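Local coordinates for protein alcohol oxidase (Myceliophthora thermophila, PDB 6F74) that binds FAD and probably oxidises alcohol-type substrates at the expense of molecular oxygen, as a VAO-type flavoprotein oxidase, at residues E326-D329 against L330-I334; F354-R357 against S358-G361; L445-Y448 against N449-R452; V518-Q521 against V522-K526. All blocks are in the same frame, centred on the assembly; numbering follows the deposited sequence.

Contact 1 of 4, residues E326-D329 against L330-I334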
loop_
_atom_site.group_PDB
_atom_site.type_symbol
_atom_site.label_atom_id
_atom_site.label_comp_id
_atom_site.label_asym_id
_atom_site.label_seq_id
_atom_site.Cartn_x
_atom_site.Cartn_y
_atom_site.Cartn_z
ATOM N N GLU A 326 20.180 -21.958 12.359
ATOM C CA GLU A 326 20.174 -22.195 10.908
ATOM C C GLU A 326 18.757 -22.550 10.363
ATOM O O GLU A 326 18.398 -22.118 9.268
ATOM C CB GLU A 326 21.150 -23.312 10.562
ATOM C CG GLU A 326 21.328 -23.549 9.061
ATOM C CD GLU A 326 22.385 -24.560 8.720
ATOM O OE1 GLU A 326 23.347 -24.739 9.545
ATOM O OE2 GLU A 326 22.353 -25.083 7.581
ATOM N N ASN A 327 17.977 -23.339 11.126
ATOM C CA ASN A 327 16.652 -23.817 10.720
ATOM C C ASN A 327 16.631 -24.377 9.295
ATOM O O ASN A 327 15.742 -24.077 8.501
ATOM C CB ASN A 327 15.577 -22.722 10.910
ATOM C CG ASN A 327 14.694 -22.970 12.135
ATOM O OD1 ASN A 327 14.569 -24.071 12.607
ATOM N ND2 ASN A 327 14.040 -21.937 12.598
ATOM N N LYS A 328 17.614 -25.220 9.020
ATOM C CA LYS A 328 17.806 -25.762 7.681
ATOM C C LYS A 328 16.518 -26.446 7.146
ATOM O O LYS A 328 16.095 -26.123 6.046
ATOM C CB LYS A 328 18.996 -26.696 7.654
ATOM C CG LYS A 328 19.383 -27.111 6.249
ATOM C CD LYS A 328 20.478 -28.167 6.247
ATOM C CE LYS A 328 20.608 -28.792 4.857
ATOM N NZ LYS A 328 19.313 -29.360 4.339
ATOM N N ASP A 329 15.909 -27.337 7.947
ATOM C CA ASP A 329 14.740 -28.095 7.474
ATOM C C ASP A 329 13.497 -27.237 7.213
ATOM O O ASP A 329 12.802 -27.434 6.231
ATOM C CB ASP A 329 14.347 -29.197 8.472
ATOM C CG ASP A 329 15.429 -30.234 8.678
ATOM O OD1 ASP A 329 16.114 -30.665 7.736
ATOM O OD2 ASP A 329 15.587 -30.613 9.835
ATOM N N LEU A 330 13.237 -26.289 8.111
ATOM C CA LEU A 330 12.156 -25.318 7.929
ATOM C C LEU A 330 12.287 -24.555 6.635
ATOM O O LEU A 330 11.316 -24.367 5.893
ATOM C CB LEU A 330 12.097 -24.308 9.094
ATOM C CG LEU A 330 11.038 -23.198 8.903
ATOM C CD1 LEU A 330 9.638 -23.816 8.805
ATOM C CD2 LEU A 330 11.107 -22.167 9.995
ATOM N N LEU A 331 13.480 -24.077 6.378
ATOM C CA LEU A 331 13.730 -23.270 5.181
ATOM C C LEU A 331 13.736 -24.127 3.931
ATOM O O LEU A 331 13.328 -23.648 2.887
ATOM C CB LEU A 331 15.026 -22.454 5.317
ATOM C CG LEU A 331 15.117 -21.361 6.397
ATOM C CD1 LEU A 331 16.285 -20.413 6.179
ATOM C CD2 LEU A 331 13.858 -20.517 6.534
ATOM N N ASP A 332 14.160 -25.392 4.022
ATOM C CA ASP A 332 14.041 -26.325 2.888
ATOM C C ASP A 332 12.563 -26.407 2.460
ATOM O O ASP A 332 12.242 -26.300 1.279
ATOM C CB ASP A 332 14.546 -27.746 3.241
ATOM C CG ASP A 332 16.090 -27.824 3.415
ATOM O OD1 ASP A 332 16.800 -26.818 3.254
ATOM O OD2 ASP A 332 16.595 -28.918 3.707
ATOM N N ALA A 333 11.676 -26.595 3.440
ATOM C CA ALA A 333 10.251 -26.773 3.193
ATOM C C ALA A 333 9.613 -25.494 2.665
ATOM O O ALA A 333 8.732 -25.562 1.838
ATOM C CB ALA A 333 9.555 -27.228 4.465
ATOM N N ILE A 334 10.078 -24.336 3.134
ATOM C CA ILE A 334 9.593 -23.034 2.656
ATOM C C ILE A 334 10.009 -22.817 1.197
ATOM O O ILE A 334 9.213 -22.325 0.372
ATOM C CB ILE A 334 10.063 -21.887 3.581
ATOM C CG1 ILE A 334 9.302 -22.017 4.905
ATOM C CG2 ILE A 334 9.798 -20.523 2.950
ATOM C CD1 ILE A 334 9.714 -21.068 6.002
HETATM O O HOH W 1 14.455 -26.534 10.702
#

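Contact 2 of 4, residues F354-R357 against S358-G361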
loop_
_atom_site.group_PDB
_atom_site.type_symbol
_atom_site.label_atom_id
_atom_site.label_comp_id
_atom_site.label_asym_id
_atom_site.label_seq_id
_atom_site.Cartn_x
_atom_site.Cartn_y
_atom_site.Cartn_z
ATOM N N PHE A 354 3.169 -16.120 5.768
ATOM C CA PHE A 354 4.026 -15.363 6.667
ATOM C C PHE A 354 5.026 -16.325 7.266
ATOM O O PHE A 354 4.636 -17.400 7.672
ATOM C CB PHE A 354 3.198 -14.763 7.824
ATOM C CG PHE A 354 2.147 -13.792 7.382
ATOM C CD1 PHE A 354 0.895 -14.244 6.950
ATOM C CD2 PHE A 354 2.393 -12.427 7.382
ATOM C CE1 PHE A 354 -0.090 -13.344 6.529
ATOM C CE2 PHE A 354 1.402 -11.530 6.966
ATOM C CZ PHE A 354 0.157 -11.990 6.540
ATOM N N TRP A 355 6.285 -15.935 7.374
ATOM C CA TRP A 355 7.272 -16.840 7.931
ATOM C C TRP A 355 8.478 -16.113 8.498
ATOM O O TRP A 355 8.775 -14.963 8.118
ATOM C CB TRP A 355 7.696 -17.908 6.901
ATOM C CG TRP A 355 8.442 -17.416 5.650
ATOM C CD1 TRP A 355 7.896 -17.058 4.474
ATOM C CD2 TRP A 355 9.869 -17.311 5.476
ATOM N NE1 TRP A 355 8.876 -16.689 3.570
ATOM C CE2 TRP A 355 10.100 -16.853 4.161
ATOM C CE3 TRP A 355 10.967 -17.549 6.309
ATOM C CZ2 TRP A 355 11.380 -16.605 3.669
ATOM C CZ3 TRP A 355 12.249 -17.305 5.813
ATOM C CH2 TRP A 355 12.444 -16.842 4.509
ATOM N N PHE A 356 9.163 -16.820 9.382
ATOM C CA PHE A 356 10.263 -16.280 10.163
ATOM C C PHE A 356 11.273 -17.378 10.352
ATOM O O PHE A 356 10.917 -18.487 10.784
ATOM C CB PHE A 356 9.803 -15.817 11.566
ATOM C CG PHE A 356 8.988 -14.575 11.550
ATOM C CD1 PHE A 356 9.607 -13.335 11.581
ATOM C CD2 PHE A 356 7.589 -14.646 11.487
ATOM C CE1 PHE A 356 8.843 -12.171 11.526
ATOM C CE2 PHE A 356 6.844 -13.481 11.435
ATOM C CZ PHE A 356 7.463 -12.247 11.463
ATOM N N ARG A 357 12.518 -17.074 10.063
ATOM C CA ARG A 357 13.631 -17.949 10.456
ATOM C C ARG A 357 13.817 -17.971 11.957
ATOM O O ARG A 357 14.124 -18.986 12.544
ATOM C CB ARG A 357 14.936 -17.484 9.837
ATOM C CG ARG A 357 15.951 -18.627 9.884
ATOM C CD ARG A 357 17.364 -18.244 10.284
ATOM N NE ARG A 357 18.102 -17.733 9.152
ATOM C CZ ARG A 357 18.882 -18.448 8.347
ATOM N NH1 ARG A 357 19.110 -19.740 8.525
ATOM N NH2 ARG A 357 19.459 -17.786 7.331
ATOM N N SER A 358 13.640 -16.815 12.564
ATOM C CA SER A 358 13.667 -16.695 14.029
ATOM C C SER A 358 12.740 -15.565 14.396
ATOM O O SER A 358 12.640 -14.584 13.651
ATOM C CB SER A 358 15.089 -16.349 14.491
ATOM O OG SER A 358 15.382 -15.025 14.085
ATOM N N PHE A 359 12.097 -15.702 15.549
ATOM C CA PHE A 359 11.067 -14.751 16.010
ATOM C C PHE A 359 11.269 -14.544 17.495
ATOM O O PHE A 359 11.698 -15.464 18.172
ATOM C CB PHE A 359 9.687 -15.365 15.748
ATOM C CG PHE A 359 8.555 -14.409 15.884
ATOM C CD1 PHE A 359 8.404 -13.367 14.995
ATOM C CD2 PHE A 359 7.609 -14.560 16.898
ATOM C CE1 PHE A 359 7.341 -12.478 15.116
ATOM C CE2 PHE A 359 6.516 -13.697 16.990
ATOM C CZ PHE A 359 6.391 -12.652 16.100
ATOM N N PRO A 360 10.957 -13.355 18.028
ATOM C CA PRO A 360 11.250 -13.178 19.465
ATOM C C PRO A 360 10.204 -13.807 20.390
ATOM O O PRO A 360 9.745 -13.172 21.311
ATOM C CB PRO A 360 11.328 -11.652 19.625
ATOM C CG PRO A 360 10.444 -11.128 18.552
ATOM C CD PRO A 360 10.550 -12.087 17.388
ATOM N N GLY A 361 9.904 -15.076 20.207
ATOM C CA GLY A 361 8.872 -15.733 20.978
ATOM C C GLY A 361 8.199 -16.776 20.135
ATOM O O GLY A 361 8.555 -16.959 18.993
#

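Contact 3 of 4, residues L445-Y448 against N449-R452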
loop_
_atom_site.group_PDB
_atom_site.type_symbol
_atom_site.label_atom_id
_atom_site.label_comp_id
_atom_site.label_asym_id
_atom_site.label_seq_id
_atom_site.Cartn_x
_atom_site.Cartn_y
_atom_site.Cartn_z
ATOM N N LEU A 445 11.381 -20.471 -10.463
ATOM C CA LEU A 445 11.224 -21.398 -9.345
ATOM C C LEU A 445 11.421 -22.859 -9.662
ATOM O O LEU A 445 11.169 -23.703 -8.831
ATOM C CB LEU A 445 9.814 -21.253 -8.762
ATOM C CG LEU A 445 9.442 -19.889 -8.228
ATOM C CD1 LEU A 445 7.925 -19.860 -8.065
ATOM C CD2 LEU A 445 10.148 -19.626 -6.915
ATOM N N THR A 446 11.869 -23.178 -10.863
ATOM C CA THR A 446 11.960 -24.553 -11.294
ATOM C C THR A 446 13.236 -25.188 -10.724
ATOM O O THR A 446 13.271 -26.411 -10.499
ATOM C CB THR A 446 11.944 -24.664 -12.825
ATOM O OG1 THR A 446 13.115 -24.049 -13.353
ATOM C CG2 THR A 446 10.702 -23.977 -13.441
ATOM N N ASP A 447 14.271 -24.386 -10.467
ATOM C CA ASP A 447 15.502 -24.906 -9.850
ATOM C C ASP A 447 15.439 -24.707 -8.336
ATOM O O ASP A 447 15.607 -23.605 -7.834
ATOM C CB ASP A 447 16.737 -24.206 -10.442
ATOM C CG ASP A 447 18.065 -24.826 -9.927
ATOM O OD1 ASP A 447 18.148 -25.157 -8.726
ATOM O OD2 ASP A 447 19.022 -24.999 -10.729
ATOM N N TYR A 448 15.235 -25.793 -7.611
ATOM C CA TYR A 448 15.181 -25.764 -6.170
ATOM C C TYR A 448 16.368 -25.047 -5.515
ATOM O O TYR A 448 16.187 -24.317 -4.532
ATOM C CB TYR A 448 15.072 -27.182 -5.597
ATOM C CG TYR A 448 15.315 -27.210 -4.101
ATOM C CD1 TYR A 448 14.304 -26.850 -3.201
ATOM C CD2 TYR A 448 16.582 -27.554 -3.577
ATOM C CE1 TYR A 448 14.541 -26.857 -1.833
ATOM C CE2 TYR A 448 16.809 -27.551 -2.211
ATOM C CZ TYR A 448 15.797 -27.176 -1.355
ATOM O OH TYR A 448 16.026 -27.196 -0.019
ATOM N N ASN A 449 17.568 -25.254 -6.027
ATOM C CA ASN A 449 18.755 -24.703 -5.373
ATOM C C ASN A 449 18.761 -23.191 -5.428
ATOM O O ASN A 449 19.083 -22.535 -4.428
ATOM C CB ASN A 449 20.045 -25.297 -5.942
ATOM C CG ASN A 449 20.251 -26.740 -5.516
ATOM O OD1 ASN A 449 19.876 -27.116 -4.403
ATOM N ND2 ASN A 449 20.867 -27.548 -6.383
ATOM N N LYS A 450 18.355 -22.629 -6.563
ATOM C CA LYS A 450 18.251 -21.165 -6.685
ATOM C C LYS A 450 17.229 -20.558 -5.727
ATOM O O LYS A 450 17.436 -19.468 -5.176
ATOM C CB LYS A 450 17.929 -20.760 -8.122
ATOM C CG LYS A 450 19.063 -21.023 -9.072
ATOM C CD LYS A 450 18.749 -20.608 -10.478
ATOM C CE LYS A 450 19.861 -21.078 -11.400
ATOM N NZ LYS A 450 19.552 -20.674 -12.782
ATOM N N VAL A 451 16.136 -21.280 -5.538
ATOM C CA VAL A 451 15.069 -20.841 -4.660
ATOM C C VAL A 451 15.569 -20.914 -3.238
ATOM O O VAL A 451 15.492 -19.938 -2.504
ATOM C CB VAL A 451 13.810 -21.704 -4.854
ATOM C CG1 VAL A 451 12.729 -21.372 -3.855
ATOM C CG2 VAL A 451 13.283 -21.527 -6.268
ATOM N N ARG A 452 16.088 -22.072 -2.858
ATOM C CA ARG A 452 16.659 -22.278 -1.524
ATOM C C ARG A 452 17.701 -21.218 -1.143
ATOM O O ARG A 452 17.677 -20.708 -0.005
ATOM C CB ARG A 452 17.243 -23.675 -1.395
ATOM C CG ARG A 452 17.644 -24.100 0.014
ATOM C CD ARG A 452 16.516 -23.928 1.035
ATOM N NE ARG A 452 16.935 -24.367 2.365
ATOM C CZ ARG A 452 17.704 -23.675 3.213
ATOM N NH1 ARG A 452 18.180 -22.460 2.903
ATOM N NH2 ARG A 452 17.995 -24.216 4.391
#

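Contact 4 of 4, residues V518-Q521 against V522-K526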
loop_
_atom_site.group_PDB
_atom_site.type_symbol
_atom_site.label_atom_id
_atom_site.label_comp_id
_atom_site.label_asym_id
_atom_site.label_seq_id
_atom_site.Cartn_x
_atom_site.Cartn_y
_atom_site.Cartn_z
ATOM N N VAL A 518 20.187 -0.712 8.090
ATOM C CA VAL A 518 18.993 -1.516 7.809
ATOM C C VAL A 518 18.538 -1.350 6.361
ATOM O O VAL A 518 18.193 -2.334 5.717
ATOM C CB VAL A 518 17.848 -1.210 8.786
ATOM C CG1 VAL A 518 16.576 -1.960 8.390
ATOM C CG2 VAL A 518 18.250 -1.612 10.196
ATOM N N GLN A 519 18.522 -0.122 5.859
ATOM C CA GLN A 519 18.105 0.130 4.473
ATOM C C GLN A 519 18.993 -0.614 3.475
ATOM O O GLN A 519 18.495 -1.157 2.483
ATOM C CB GLN A 519 18.125 1.634 4.134
ATOM C CG GLN A 519 17.543 1.953 2.767
ATOM C CD GLN A 519 16.080 1.544 2.682
ATOM O OE1 GLN A 519 15.235 2.195 3.283
ATOM N NE2 GLN A 519 15.781 0.449 1.972
ATOM N N HIS A 520 20.296 -0.638 3.754
ATOM C CA HIS A 520 21.257 -1.393 2.960
ATOM C C HIS A 520 21.019 -2.897 2.971
ATOM O O HIS A 520 21.165 -3.539 1.939
ATOM C CB HIS A 520 22.685 -1.138 3.456
ATOM C CG HIS A 520 23.736 -1.863 2.661
ATOM N ND1 HIS A 520 24.284 -1.343 1.507
ATOM C CD2 HIS A 520 24.282 -3.091 2.820
ATOM C CE1 HIS A 520 25.153 -2.206 1.013
ATOM N NE2 HIS A 520 25.157 -3.277 1.780
ATOM N N GLN A 521 20.699 -3.466 4.131
ATOM C CA GLN A 521 20.334 -4.877 4.185
ATOM C C GLN A 521 19.089 -5.149 3.340
ATOM O O GLN A 521 19.075 -6.095 2.577
ATOM C CB GLN A 521 20.094 -5.343 5.623
ATOM C CG GLN A 521 21.354 -5.367 6.524
ATOM C CD GLN A 521 22.470 -6.228 5.992
ATOM O OE1 GLN A 521 22.291 -7.416 5.797
ATOM N NE2 GLN A 521 23.626 -5.626 5.730
ATOM N N VAL A 522 18.055 -4.312 3.468
ATOM C CA VAL A 522 16.821 -4.506 2.734
ATOM C C VAL A 522 17.022 -4.349 1.235
ATOM O O VAL A 522 16.595 -5.220 0.462
ATOM C CB VAL A 522 15.709 -3.584 3.233
ATOM C CG1 VAL A 522 14.434 -3.723 2.393
ATOM C CG2 VAL A 522 15.371 -3.945 4.691
ATOM N N THR A 523 17.684 -3.275 0.819
ATOM C CA THR A 523 17.861 -2.995 -0.608
ATOM C C THR A 523 18.904 -3.892 -1.281
ATOM O O THR A 523 18.615 -4.506 -2.316
ATOM C CB THR A 523 18.227 -1.500 -0.858
ATOM O OG1 THR A 523 17.169 -0.633 -0.392
ATOM C CG2 THR A 523 18.468 -1.250 -2.372
ATOM N N HIS A 524 20.109 -3.962 -0.699
ATOM C CA HIS A 524 21.265 -4.577 -1.360
ATOM C C HIS A 524 21.632 -5.991 -0.934
ATOM O O HIS A 524 22.489 -6.580 -1.578
ATOM C CB HIS A 524 22.512 -3.675 -1.206
ATOM C CG HIS A 524 22.345 -2.324 -1.831
ATOM N ND1 HIS A 524 22.263 -2.144 -3.197
ATOM C CD2 HIS A 524 22.221 -1.099 -1.280
ATOM C CE1 HIS A 524 22.117 -0.862 -3.467
ATOM N NE2 HIS A 524 22.084 -0.203 -2.320
ATOM N N VAL A 525 21.032 -6.509 0.137
ATOM C CA VAL A 525 21.147 -7.935 0.510
ATOM C C VAL A 525 19.814 -8.653 0.206
ATOM O O VAL A 525 19.762 -9.551 -0.639
ATOM C CB VAL A 525 21.602 -8.105 1.979
ATOM C CG1 VAL A 525 21.694 -9.579 2.351
ATOM C CG2 VAL A 525 22.979 -7.456 2.183
ATOM N N LYS A 526 18.731 -8.220 0.847
ATOM C CA LYS A 526 17.421 -8.869 0.643
ATOM C C LYS A 526 16.914 -8.656 -0.797
ATOM O O LYS A 526 16.738 -9.616 -1.540
ATOM C CB LYS A 526 16.404 -8.396 1.680
ATOM C CG LYS A 526 16.525 -9.089 3.026
ATOM C CD LYS A 526 15.785 -8.387 4.148
ATOM C CE LYS A 526 15.584 -9.302 5.350
ATOM N NZ LYS A 526 16.827 -9.548 6.130
#

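Contact 1 of 4, residues E326-D329 against L330-I334
Lys328 and Asp332 meet one helical turn apart because of how their side chains leave the backbone. Lys328 sets CG anti to its own N (chi1 -171°), runs out nearly straight, and bends only at the last torsion, chi4. Asp332 turns its CG back beside its backbone N. The two side chains then cross at a slant, and Lys328 NZ reaches Asp332 OD2 at 2.8 Å. This is a salt bridge, though weak as a hydrogen bond. The other oxygen, Asp332 OD1, forms a salt bridge with Arg452, so the carboxylate is shared between two cations. Asp329 OD1 lies 4.4 Å from Asp332 OD2; the lysine, with Arg452, probably offsets the closeness of these like charges.

Asn327 holds the N-cap position of helix 328-346, but its side chain makes no direct capping bond. A water bridges the gap to the first turn instead. It donates to Asn327 OD1 at 3.1 Å and accepts from Leu330 N at 2.9 Å. Asn327 ND2 bonds to Arg357 O. Backbone bonds then start the helix: Leu331 N to Asn327 O at 3.1 Å, Asp332 N to Lys328 O at 2.9 Å and Ala333 N to Asp329 O at 3.1 Å.

The helix start is wedged between other elements. Leu331 packs on Arg452 and Ile455 of helix 448-458. Leu330 touches Ile318 of strand 311-320, and Ala333 touches Leu403 of strand 403-412.

Contact 2 of 4, residues F354-R357 against S358-G361
Phe359 sets one ring edge over the centre of the Phe356 face, although only two residues separate them in the chain. Its CD1 sits 3.5 Å above the plane of the Phe356 ring, over the centre. This is an edge-to-face pair. The centroids are 4.5 Å apart and the planes meet at 54°, so the approach is tilted rather than a true right angle. Phe359 CD1 comes within 3.6 Å of Phe356 CD1, while Phe359 CE1 lies 3.7 Å from Phe356 CZ. One ring bond thus spans the face.

The torsions differ for the two rings. Phe356 keeps CG beside its backbone N (chi1 -72°). Phe359 has CG anti to N (chi1 -167°), which brings its ring back to its neighbour. Phe363 joins both rings and makes a second edge-to-face pair with Phe356.

The contact lies where strand 349-356 ends and the loop to strand 370-378 begins. Strand 349-356 is an inner strand of the seven-stranded antiparallel sheet. At Arg357 the chain leaves strand geometry, with helix-like backbone angles. The Arg357 side chain leads away from the aromatic pair. Its NH2 forms a salt bridge with Glu456, and its NE bonds to Gly460 O. Ser358 OG bonds to Pro462 O.

Further on, Pro360 is the centre of an inverse gamma turn, closed by a weak bond from Gly361 N to Phe359 O at 2.7 Å. Pro360 CD lies 3.3 Å above one face of the Phe359 ring, toward its rim. Gly361 O meets the ring edge in plane.

Contact 3 of 4, residues L445-Y448 against N449-R452
Tyr448 and Arg452 lie side by side and point the same way, one turn apart on helix 448-458. The arginine passes along one face of the ring. Arg452 CB stands over that face, 4.1 Å from the ring centroid of Tyr448, as a CH-pi contact. Farther out, Arg452 CD lies 3.5 Å from Tyr448 OH. The guanidinium does not stack on the ring: the two planes are 81° apart, and the tyrosine OH lies near the guanidinium plane, at its edge. Both side chains have CG anti to their N (chi1 168° for Tyr448, -170° for Arg452), which sends them off in the same direction.

Asn449 is turned differently. Its side chain crosses Tyr448 at about a right angle, and Asn449 OD1 comes to 3.4 Å from Tyr448 CD2.

Asp447 is the N-cap. Its OD1 accepts from Asn449 N at 2.8 Å and from Lys450 N at 3.3 Å, both weak bonds. The Lys450 side chain crosses that of Asp447 nearly at a right angle, with their charged ends not in contact. Arg452 N to Tyr448 O, at 2.8 Å, is the firm backbone bond of this turn. Apart from these polar groups, Leu445 CD2 touches Val451 CG2 at 3.7 Å.

The guanidinium is satisfied beyond the turn. Asp332 and Glu456 form salt bridges with it, and Lys328 O takes a bond from NH2. The tyrosine meets mostly the CB, CG and CD stem of Arg452, while the charged end is paired elsewhere. Asp447, a carboxylate at the helix start, probably also offsets the positive end of the helix dipole.

Contact 4 of 4, residues V518-Q521 against V522-K526
Gln521 O is gripped by two backbone donors. Lys526 N reaches Gln521 O at 2.8 Å, nearly straight on to the carbonyl, and Val525 N lies 3.2 Å from the same Gln521 O, above the carbonyl plane. The bond from Lys526 spans five residues, so helix 512-533 widens here into a pi-type turn at 522-526. The widening already affects the preceding acceptor. His520 O takes a normal bond from His524 N at 2.9 Å and a weak, long one from Val525 N. Before that, Val522 and Thr523 bond to Val518 O and Gln519 O in ordinary alpha-helical fashion.

Side chains four residues apart pair along this helix. Gln519 bends at chi2 (62°), which swings its amide toward Thr523. Gln519 NE2 donates to Thr523 OG1 at 2.9 Å, with the hydroxyl 23° out of the amide plane. Thr523 OG1 also bonds to Asp545, so it links the helix to a loop.

His520 and His524 cross at about a right angle as side chains. Their rings meet obliquely, and the CB of His524 stands over one face of the His520 ring, 4.0 Å from its centroid. Thr523 CG2 stands over the centre of one face of the His524 ring. Gln521 and Val525 run side by side, so that aliphatic carbon meets amide.

Lys526 is buried, and its NZ bonds to Ser466 OG and Gln504 OE1. Val522 packs on Thr436 of strand 435-440. In the side-by-side pair of Gln521 and Val525, Val525 CG2 lies 3.7 Å from Gln521 OE1.

All four contacts are local and follow one another in series, so none nests in or crosses another. Contact 1 begins helix 328-346, after strand 311-320. Contact 2 follows at the far end of strand 349-356, where the loop toward strand 370-378 starts. Contact 3 opens helix 448-458, and contact 4 lies within helix 512-533. Contact 1 touches both contacts 2 and 3, joining the starts of two helices to the end of a strand of the seven-stranded antiparallel sheet. Contact 4 stands apart, with nearest atoms about 8 Å from contact 2. It meets the same sheet at strand 435-440, one of its two outermost strands.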